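Local coordinates for protein YibA (PDB 1OYZ), which is of unknown function but carries HEAT repeats in an almost wholly helical chain, with oxidoreductase activity only tentatively assigned to it, at residues F76-G79 and Q80-I83; V208-E211 and A212-L216; K222-L225 and S226-C229. All coordinates share one frame; numbering follows the deposited sequence.

Interaction 1 (F76-G79 and Q80-I83)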
ATOM      1  N   PHE A  76       7.061   3.962  15.337  1.00 25.54           N
ATOM      2  CA  PHE A  76       7.319   4.576  14.024  1.00 26.16           C
ATOM      3  C   PHE A  76       8.838   4.717  13.834  1.00 26.47           C
ATOM      4  O   PHE A  76       9.402   4.273  12.831  1.00 25.54           O
ATOM      5  CB  PHE A  76       6.654   5.958  13.945  1.00 30.52           C
ATOM      6  CG  PHE A  76       6.978   6.739  12.682  1.00 33.12           C
ATOM      7  CD1 PHE A  76       6.601   6.258  11.426  1.00 33.94           C
ATOM      8  CD2 PHE A  76       7.613   7.987  12.764  1.00 34.03           C
ATOM      9  CE1 PHE A  76       6.838   7.006  10.271  1.00 36.01           C
ATOM     10  CE2 PHE A  76       7.859   8.750  11.616  1.00 36.54           C
ATOM     11  CZ  PHE A  76       7.471   8.261  10.358  1.00 34.81           C
ATOM     12  N   ILE A  77       9.495   5.327  14.806  1.00 26.36           N
ATOM     13  CA  ILE A  77      10.931   5.512  14.727  1.00 26.68           C
ATOM     14  C   ILE A  77      11.629   4.190  14.490  1.00 26.80           C
ATOM     15  O   ILE A  77      12.479   4.059  13.601  1.00 27.57           O
ATOM     16  CB  ILE A  77      11.476   6.177  16.022  1.00 24.80           C
ATOM     17  CG1 ILE A  77      11.057   7.635  16.068  1.00 26.89           C
ATOM     18  CG2 ILE A  77      12.992   6.161  16.044  1.00 27.37           C
ATOM     19  CD1 ILE A  77      11.415   8.328  17.341  1.00 24.25           C
ATOM     20  N   LEU A  78      11.234   3.203  15.278  1.00 28.13           N
ATOM     21  CA  LEU A  78      11.806   1.866  15.223  1.00 29.64           C
ATOM     22  C   LEU A  78      11.666   1.164  13.866  1.00 28.07           C
ATOM     23  O   LEU A  78      12.428   0.261  13.551  1.00 27.52           O
ATOM     24  CB  LEU A  78      11.167   1.028  16.345  1.00 33.11           C
ATOM     25  CG  LEU A  78      11.996   0.633  17.583  1.00 37.46           C
ATOM     26  CD1 LEU A  78      13.063   1.649  17.872  1.00 37.46           C
ATOM     27  CD2 LEU A  78      11.088   0.426  18.790  1.00 31.88           C
ATOM     28  N   GLY A  79      10.708   1.574  13.053  1.00 27.38           N
ATOM     29  CA  GLY A  79      10.561   0.918  11.760  1.00 28.13           C
ATOM     30  C   GLY A  79      11.632   1.241  10.722  1.00 29.53           C
ATOM     31  O   GLY A  79      11.854   0.463   9.791  1.00 30.45           O
ATOM     32  N   GLN A  80      12.317   2.372  10.863  1.00 30.71           N
ATOM     33  CA  GLN A  80      13.333   2.719   9.873  1.00 32.72           C
ATOM     34  C   GLN A  80      14.735   3.099  10.398  1.00 34.09           C
ATOM     35  O   GLN A  80      15.696   3.144   9.635  1.00 33.62           O
ATOM     36  CB  GLN A  80      12.764   3.823   8.962  1.00 37.75           C
ATOM     37  CG  GLN A  80      11.583   3.332   8.108  1.00 39.88           C
ATOM     38  CD  GLN A  80      10.762   4.457   7.507  1.00 42.46           C
ATOM     39  OE1 GLN A  80      11.220   5.157   6.607  1.00 45.34           O
ATOM     40  NE2 GLN A  80       9.541   4.641   8.008  1.00 42.49           N
ATOM     41  N   ILE A  81      14.852   3.355  11.698  1.00 33.47           N
ATOM     42  CA  ILE A  81      16.125   3.722  12.306  1.00 32.82           C
ATOM     43  C   ILE A  81      17.107   2.550  12.195  1.00 35.47           C
ATOM     44  O   ILE A  81      16.701   1.384  12.195  1.00 34.34           O
ATOM     45  CB  ILE A  81      15.915   4.076  13.799  1.00 30.90           C
ATOM     46  CG1 ILE A  81      17.089   4.908  14.339  1.00 30.90           C
ATOM     47  CG2 ILE A  81      15.762   2.795  14.617  1.00 24.92           C
ATOM     48  CD1 ILE A  81      16.793   5.563  15.708  1.00 31.92           C
ATOM     49  N   LYS A  82      18.398   2.854  12.086  1.00 38.76           N
ATOM     50  CA  LYS A  82      19.399   1.797  12.022  1.00 43.49           C
ATOM     51  C   LYS A  82      19.616   1.221  13.428  1.00 44.07           C
ATOM     52  O   LYS A  82      19.639   1.956  14.418  1.00 42.99           O
ATOM     53  CB  LYS A  82      20.711   2.337  11.449  1.00 46.82           C
ATOM     54  CG  LYS A  82      20.661   2.550   9.936  1.00 52.68           C
ATOM     55  CD  LYS A  82      22.044   2.857   9.367  1.00 55.98           C
ATOM     56  CE  LYS A  82      22.132   2.495   7.896  1.00 58.07           C
ATOM     57  NZ  LYS A  82      23.562   2.424   7.480  1.00 61.34           N
ATOM     58  N   ILE A  83      19.743  -0.097  13.511  1.00 46.46           N
ATOM     59  CA  ILE A  83      19.945  -0.775  14.787  1.00 50.05           C
ATOM     60  C   ILE A  83      20.979  -1.870  14.660  1.00 51.22           C
ATOM     61  O   ILE A  83      21.020  -2.594  13.665  1.00 49.12           O
ATOM     62  CB  ILE A  83      18.650  -1.442  15.314  1.00 52.30           C
ATOM     63  CG1 ILE A  83      18.150  -2.457  14.299  1.00 53.71           C
ATOM     64  CG2 ILE A  83      17.585  -0.374  15.619  1.00 53.14           C
ATOM     65  CD1 ILE A  83      16.835  -3.101  14.675  1.00 59.11           C
TER
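I77 O is the acceptor on which the end of helix 68-80 closes, for it takes two backbone N-H groups. I81 N, 3.1 Å from I77 O, sits nearly in line with the C=O bond and makes the i to i+4 bond. Q80 N, 3.2 Å from I77 O, comes instead from above the carbonyl plane, 46° out of it, and adds an i to i+3 bond. A further i to i+3 bond, from G79 N to F76 O at 3.0 Å, belongs to the same turn.

The apolar contacts lie on the buried side. I77 CG2 meets I81 CD1 at 3.9 Å, with the two side chains crossing obliquely; in I81, CG1 is anti to the backbone N (chi1 -161°), which carries CD1 back to I77. I81 CG2 takes the other branch and rests 4.1 Å from L78 CA. Branched isoleucines suit this place because one residue can serve two neighbours.

Around the turn, R118 NH1 bonds to L78 O and I81 O, at the end of the helix and in the loop after it, while Q48 NE2 adds a second donor to F76 O. I77 packs on helix 37-50 and I81 on helix 53-63. The whole is a helix C-terminus running into the loop before helix 88-101, consistent with the turns between stacked helices in a HEAT-like alpha solenoid.

Interaction 2 (V208-E211 and A212-L216)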
ATOM      1  N   VAL A 208     -11.319   0.922  -7.234  1.00 27.18           N
ATOM      2  CA  VAL A 208     -11.394  -0.537  -7.145  1.00 25.41           C
ATOM      3  C   VAL A 208     -11.848  -1.115  -8.509  1.00 23.08           C
ATOM      4  O   VAL A 208     -11.285  -2.087  -8.985  1.00 22.53           O
ATOM      5  CB  VAL A 208     -12.372  -1.007  -5.987  1.00 23.05           C
ATOM      6  CG1 VAL A 208     -12.536  -2.514  -6.029  1.00 20.50           C
ATOM      7  CG2 VAL A 208     -11.798  -0.612  -4.616  1.00 24.90           C
ATOM      8  N   ARG A 209     -12.844  -0.505  -9.134  1.00 26.06           N
ATOM      9  CA  ARG A 209     -13.330  -0.996 -10.428  1.00 27.06           C
ATOM     10  C   ARG A 209     -12.196  -1.015 -11.432  1.00 27.17           C
ATOM     11  O   ARG A 209     -12.066  -1.940 -12.248  1.00 29.41           O
ATOM     12  CB  ARG A 209     -14.445  -0.107 -10.969  1.00 32.50           C
ATOM     13  CG  ARG A 209     -15.776  -0.189 -10.252  1.00 40.86           C
ATOM     14  CD  ARG A 209     -16.794   0.750 -10.930  1.00 44.10           C
ATOM     15  NE  ARG A 209     -17.022   0.340 -12.310  1.00 52.05           N
ATOM     16  CZ  ARG A 209     -16.833   1.100 -13.395  1.00 52.86           C
ATOM     17  NH1 ARG A 209     -16.401   2.354 -13.300  1.00 53.43           N
ATOM     18  NH2 ARG A 209     -17.086   0.593 -14.594  1.00 53.16           N
ATOM     19  N   ILE A 210     -11.356   0.012 -11.384  1.00 27.15           N
ATOM     20  CA  ILE A 210     -10.222   0.063 -12.309  1.00 26.14           C
ATOM     21  C   ILE A 210      -9.262  -1.086 -12.105  1.00 26.48           C
ATOM     22  O   ILE A 210      -8.851  -1.717 -13.076  1.00 27.94           O
ATOM     23  CB  ILE A 210      -9.477   1.410 -12.214  1.00 26.19           C
ATOM     24  CG1 ILE A 210     -10.305   2.491 -12.919  1.00 24.07           C
ATOM     25  CG2 ILE A 210      -8.099   1.290 -12.843  1.00 27.35           C
ATOM     26  CD1 ILE A 210      -9.939   3.928 -12.511  1.00 28.24           C
ATOM     27  N   GLU A 211      -8.897  -1.388 -10.854  1.00 27.58           N
ATOM     28  CA  GLU A 211      -7.993  -2.518 -10.618  1.00 25.96           C
ATOM     29  C   GLU A 211      -8.632  -3.864 -11.046  1.00 26.28           C
ATOM     30  O   GLU A 211      -7.939  -4.773 -11.530  1.00 24.40           O
ATOM     31  CB  GLU A 211      -7.574  -2.592  -9.132  1.00 29.21           C
ATOM     32  CG  GLU A 211      -6.574  -1.459  -8.650  1.00 37.09           C
ATOM     33  CD  GLU A 211      -5.168  -1.575  -9.220  1.00 37.55           C
ATOM     34  OE1 GLU A 211      -4.751  -2.743  -9.420  1.00 37.93           O
ATOM     35  OE2 GLU A 211      -4.446  -0.526  -9.430  1.00 41.55           O
ATOM     36  N   ALA A 212      -9.948  -3.997 -10.848  1.00 26.04           N
ATOM     37  CA  ALA A 212     -10.661  -5.226 -11.236  1.00 24.88           C
ATOM     38  C   ALA A 212     -10.605  -5.358 -12.763  1.00 24.44           C
ATOM     39  O   ALA A 212     -10.324  -6.430 -13.309  1.00 26.26           O
ATOM     40  CB  ALA A 212     -12.121  -5.166 -10.751  1.00 26.51           C
ATOM     41  N   ILE A 213     -10.859  -4.252 -13.445  1.00 25.18           N
ATOM     42  CA  ILE A 213     -10.800  -4.241 -14.898  1.00 24.93           C
ATOM     43  C   ILE A 213      -9.418  -4.609 -15.414  1.00 26.46           C
ATOM     44  O   ILE A 213      -9.282  -5.444 -16.325  1.00 24.09           O
ATOM     45  CB  ILE A 213     -11.196  -2.860 -15.455  1.00 25.54           C
ATOM     46  CG1 ILE A 213     -12.693  -2.637 -15.201  1.00 24.02           C
ATOM     47  CG2 ILE A 213     -10.866  -2.785 -16.950  1.00 26.77           C
ATOM     48  CD1 ILE A 213     -13.162  -1.247 -15.383  1.00 20.40           C
ATOM     49  N   ILE A 214      -8.367  -4.014 -14.848  1.00 28.24           N
ATOM     50  CA  ILE A 214      -7.037  -4.367 -15.358  1.00 29.84           C
ATOM     51  C   ILE A 214      -6.721  -5.803 -14.941  1.00 29.90           C
ATOM     52  O   ILE A 214      -6.132  -6.573 -15.698  1.00 28.46           O
ATOM     53  CB  ILE A 214      -5.907  -3.374 -14.881  1.00 33.02           C
ATOM     54  CG1 ILE A 214      -5.180  -3.926 -13.696  1.00 35.29           C
ATOM     55  CG2 ILE A 214      -6.473  -2.005 -14.515  1.00 35.21           C
ATOM     56  CD1 ILE A 214      -3.887  -4.552 -14.111  1.00 37.54           C
ATOM     57  N   GLY A 215      -7.131  -6.176 -13.735  1.00 30.90           N
ATOM     58  CA  GLY A 215      -6.874  -7.532 -13.288  1.00 31.49           C
ATOM     59  C   GLY A 215      -7.560  -8.574 -14.172  1.00 29.82           C
ATOM     60  O   GLY A 215      -6.942  -9.569 -14.586  1.00 28.64           O
ATOM     61  N   LEU A 216      -8.832  -8.352 -14.478  1.00 28.72           N
ATOM     62  CA  LEU A 216      -9.543  -9.323 -15.305  1.00 27.86           C
ATOM     63  C   LEU A 216      -8.985  -9.322 -16.713  1.00 27.64           C
ATOM     64  O   LEU A 216      -8.825 -10.375 -17.310  1.00 27.29           O
ATOM     65  CB  LEU A 216     -11.054  -9.044 -15.310  1.00 26.34           C
ATOM     66  CG  LEU A 216     -11.679  -9.435 -13.966  1.00 30.34           C
ATOM     67  CD1 LEU A 216     -13.087  -8.897 -13.808  1.00 28.22           C
ATOM     68  CD2 LEU A 216     -11.674 -10.947 -13.856  1.00 30.07           C
TER
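I213 folds its longer branch back over the preceding turn, onto the R209 carbonyl. Its CG1 stands beside the backbone N and anti to the carbonyl carbon (chi1 -69°), which brings I213 CG1 to 3.1 Å and I213 CD1 to 3.4 Å from R209 O. The same oxygen accepts the I213 N-H at 2.9 Å, so the methylene and methyl lie alongside a bonded carbonyl. Beyond its own turn, I213 packs on V227 and L228. With an alanine here, the branch that covers R209 O would be gone, and V227 and L228 would probably lose part of their apolar packing.

R209 runs extended through CG and CD, then bends at chi3 (62°). Its guanidinium thereby comes near the end of I213, with R209 NH2 4.4 Å from I213 CD1, an approach that is oblique and loose. The polar end is held by other partners: NH2 forms a salt bridge with E231, and NE bonds to L201 O.

A212 needs no rotamer. Its CB sits 3.6 Å from V208 O, in a buried spot where a bare methyl fits. E211 packs its side chain on N177 and F181 of helix 173-186. Between I210 and I214 the methyls CG2 and CG2 are 4.0 Å apart, though the I214 conformation is doubtful.

Helix 206-218 thus presents different faces to its neighbours: V208 and E211 touch helix 173-186, A212 and L216 touch helix 191-200, and R209 and I213 touch helix 225-232.

Interaction 3 (K222-L225 and S226-C229)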
ATOM      1  N   LYS A 222     -13.142 -12.924 -20.202  1.00 31.16           N
ATOM      2  CA  LYS A 222     -14.153 -12.201 -20.947  1.00 32.36           C
ATOM      3  C   LYS A 222     -15.323 -11.655 -20.165  1.00 29.96           C
ATOM      4  O   LYS A 222     -16.106 -10.877 -20.692  1.00 31.56           O
ATOM      5  CB  LYS A 222     -14.587 -13.060 -22.138  1.00 34.55           C
ATOM      6  CG  LYS A 222     -13.467 -13.076 -23.177  1.00 37.19           C
ATOM      7  CD  LYS A 222     -13.447 -14.302 -24.092  1.00 40.15           C
ATOM      8  CE  LYS A 222     -12.420 -14.108 -25.202  1.00 38.79           C
ATOM      9  NZ  LYS A 222     -12.321 -15.302 -26.046  1.00 40.84           N
ATOM     10  N   ARG A 223     -15.448 -12.011 -18.892  1.00 29.75           N
ATOM     11  CA  ARG A 223     -16.550 -11.415 -18.158  1.00 28.54           C
ATOM     12  C   ARG A 223     -16.339  -9.896 -17.970  1.00 27.99           C
ATOM     13  O   ARG A 223     -17.250  -9.191 -17.530  1.00 26.54           O
ATOM     14  CB  ARG A 223     -16.767 -12.123 -16.818  1.00 29.17           C
ATOM     15  CG  ARG A 223     -17.349 -13.531 -17.010  1.00 29.87           C
ATOM     16  CD  ARG A 223     -16.407 -14.582 -16.502  1.00 33.87           C
ATOM     17  NE  ARG A 223     -16.356 -14.583 -15.049  1.00 39.26           N
ATOM     18  CZ  ARG A 223     -15.415 -15.182 -14.326  1.00 42.29           C
ATOM     19  NH1 ARG A 223     -14.424 -15.832 -14.922  1.00 46.17           N
ATOM     20  NH2 ARG A 223     -15.478 -15.158 -13.007  1.00 44.31           N
ATOM     21  N   VAL A 224     -15.175  -9.361 -18.335  1.00 25.91           N
ATOM     22  CA  VAL A 224     -14.995  -7.906 -18.172  1.00 26.21           C
ATOM     23  C   VAL A 224     -15.528  -7.139 -19.400  1.00 26.92           C
ATOM     24  O   VAL A 224     -15.767  -5.948 -19.341  1.00 28.97           O
ATOM     25  CB  VAL A 224     -13.475  -7.536 -17.935  1.00 25.76           C
ATOM     26  CG1 VAL A 224     -12.702  -7.512 -19.274  1.00 24.71           C
ATOM     27  CG2 VAL A 224     -13.346  -6.189 -17.201  1.00 25.33           C
ATOM     28  N   LEU A 225     -15.713  -7.832 -20.517  1.00 30.62           N
ATOM     29  CA  LEU A 225     -16.161  -7.185 -21.756  1.00 32.98           C
ATOM     30  C   LEU A 225     -17.221  -6.101 -21.686  1.00 32.86           C
ATOM     31  O   LEU A 225     -17.043  -4.980 -22.195  1.00 31.33           O
ATOM     32  CB  LEU A 225     -16.655  -8.226 -22.755  1.00 36.95           C
ATOM     33  CG  LEU A 225     -15.659  -8.668 -23.817  1.00 40.54           C
ATOM     34  CD1 LEU A 225     -15.020  -7.457 -24.483  1.00 35.02           C
ATOM     35  CD2 LEU A 225     -14.601  -9.530 -23.153  1.00 42.56           C
ATOM     36  N   SER A 226     -18.348  -6.432 -21.084  1.00 31.43           N
ATOM     37  CA  SER A 226     -19.429  -5.456 -21.020  1.00 33.25           C
ATOM     38  C   SER A 226     -19.030  -4.121 -20.363  1.00 31.72           C
ATOM     39  O   SER A 226     -19.272  -3.051 -20.912  1.00 31.36           O
ATOM     40  CB  SER A 226     -20.623  -6.067 -20.284  1.00 32.91           C
ATOM     41  OG  SER A 226     -21.785  -5.308 -20.553  1.00 38.97           O
ATOM     42  N   VAL A 227     -18.414  -4.183 -19.192  1.00 32.13           N
ATOM     43  CA  VAL A 227     -18.027  -2.949 -18.509  1.00 32.65           C
ATOM     44  C   VAL A 227     -16.920  -2.268 -19.298  1.00 31.05           C
ATOM     45  O   VAL A 227     -16.899  -1.052 -19.455  1.00 30.92           O
ATOM     46  CB  VAL A 227     -17.567  -3.242 -17.044  1.00 33.08           C
ATOM     47  CG1 VAL A 227     -16.638  -4.439 -17.047  1.00 37.21           C
ATOM     48  CG2 VAL A 227     -16.845  -2.029 -16.447  1.00 33.01           C
ATOM     49  N   LEU A 228     -16.006  -3.058 -19.819  1.00 31.74           N
ATOM     50  CA  LEU A 228     -14.919  -2.489 -20.583  1.00 33.98           C
ATOM     51  C   LEU A 228     -15.507  -1.657 -21.741  1.00 35.53           C
ATOM     52  O   LEU A 228     -15.139  -0.491 -21.937  1.00 30.99           O
ATOM     53  CB  LEU A 228     -14.023  -3.615 -21.091  1.00 34.68           C
ATOM     54  CG  LEU A 228     -12.588  -3.259 -21.484  1.00 34.66           C
ATOM     55  CD1 LEU A 228     -11.943  -2.375 -20.415  1.00 37.62           C
ATOM     56  CD2 LEU A 228     -11.797  -4.536 -21.686  1.00 33.10           C
ATOM     57  N   CYS A 229     -16.437  -2.258 -22.484  1.00 36.93           N
ATOM     58  CA  CYS A 229     -17.107  -1.572 -23.592  1.00 37.68           C
ATOM     59  C   CYS A 229     -17.697  -0.237 -23.124  1.00 38.87           C
ATOM     60  O   CYS A 229     -17.529   0.799 -23.789  1.00 38.70           O
ATOM     61  CB  CYS A 229     -18.236  -2.448 -24.159  1.00 39.16           C
ATOM     62  SG  CYS A 229     -19.349  -1.601 -25.325  1.00 45.74           S
TER
HETATM   63  O   HOH W   1     -18.485  -6.843 -17.842  1.00 27.92           O
HETATM   64  O   HOH W   2     -19.241  -9.167 -20.189  1.00 39.39           O
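V224 and L228 join the loop to the first turns of helix 225-232, with V224 CG1 3.9 Å from L228 CD2. L228 has CG anti to its backbone nitrogen (chi1 -159°), which places CD2 beside the valine. L228 N also donates to V224 O, a bond whose exact geometry is less sure because that oxygen is crowded in the model. The next bond is clearer: C229 N reaches L225 O at 2.8 Å, nearly straight at 170°.

The first amides of a helix lack the usual i to i+4 acceptors; here L225 N finds K222 O at 3.1 Å, and S226 N and V227 N find water. S226 N donates a hydrogen bond to water 2 at 3.0 Å, and V227 N one to water 1, also at 3.0 Å. Both waters in turn donate to R223 O: water 1 firmly at 2.7 Å, water 2 only weakly. R223 O thus links to V227 N through water 1, and more weakly to S226 N through water 2.

The side chain of R223 turns to other charges, forming salt bridges with D221 and D195. V224 and L228 both pack on L248 of helix 239-248, a fitting use of aliphatic side chains between helices.

Chemically, then, the helix start is divided between a buried apolar face of V224 and L228 and a water-bound one, where water oxygens accept from the N-terminal amides and are probably stabilised by the partial positive charge there.

Interactions 2 and 3 are neighbours, their centres 11 Å apart, because helices 206-218 and 225-232 follow each other in the chain and pack together. I213 CG2 meets L228 CD1 at 3.7 Å, I213 CD1 meets V227 CG2 at 3.9 Å, and L216 CB lies 3.9 Å from V224 CB, so the side chains organised within each segment become one shared apolar interface. Interaction 1 belongs to another part of the chain, across its centre: about 35 Å from interaction 2 and 46 Å from interaction 3, measured between centres. No active site or ligand is established near any of them; all three concern helix bodies, starts and ends.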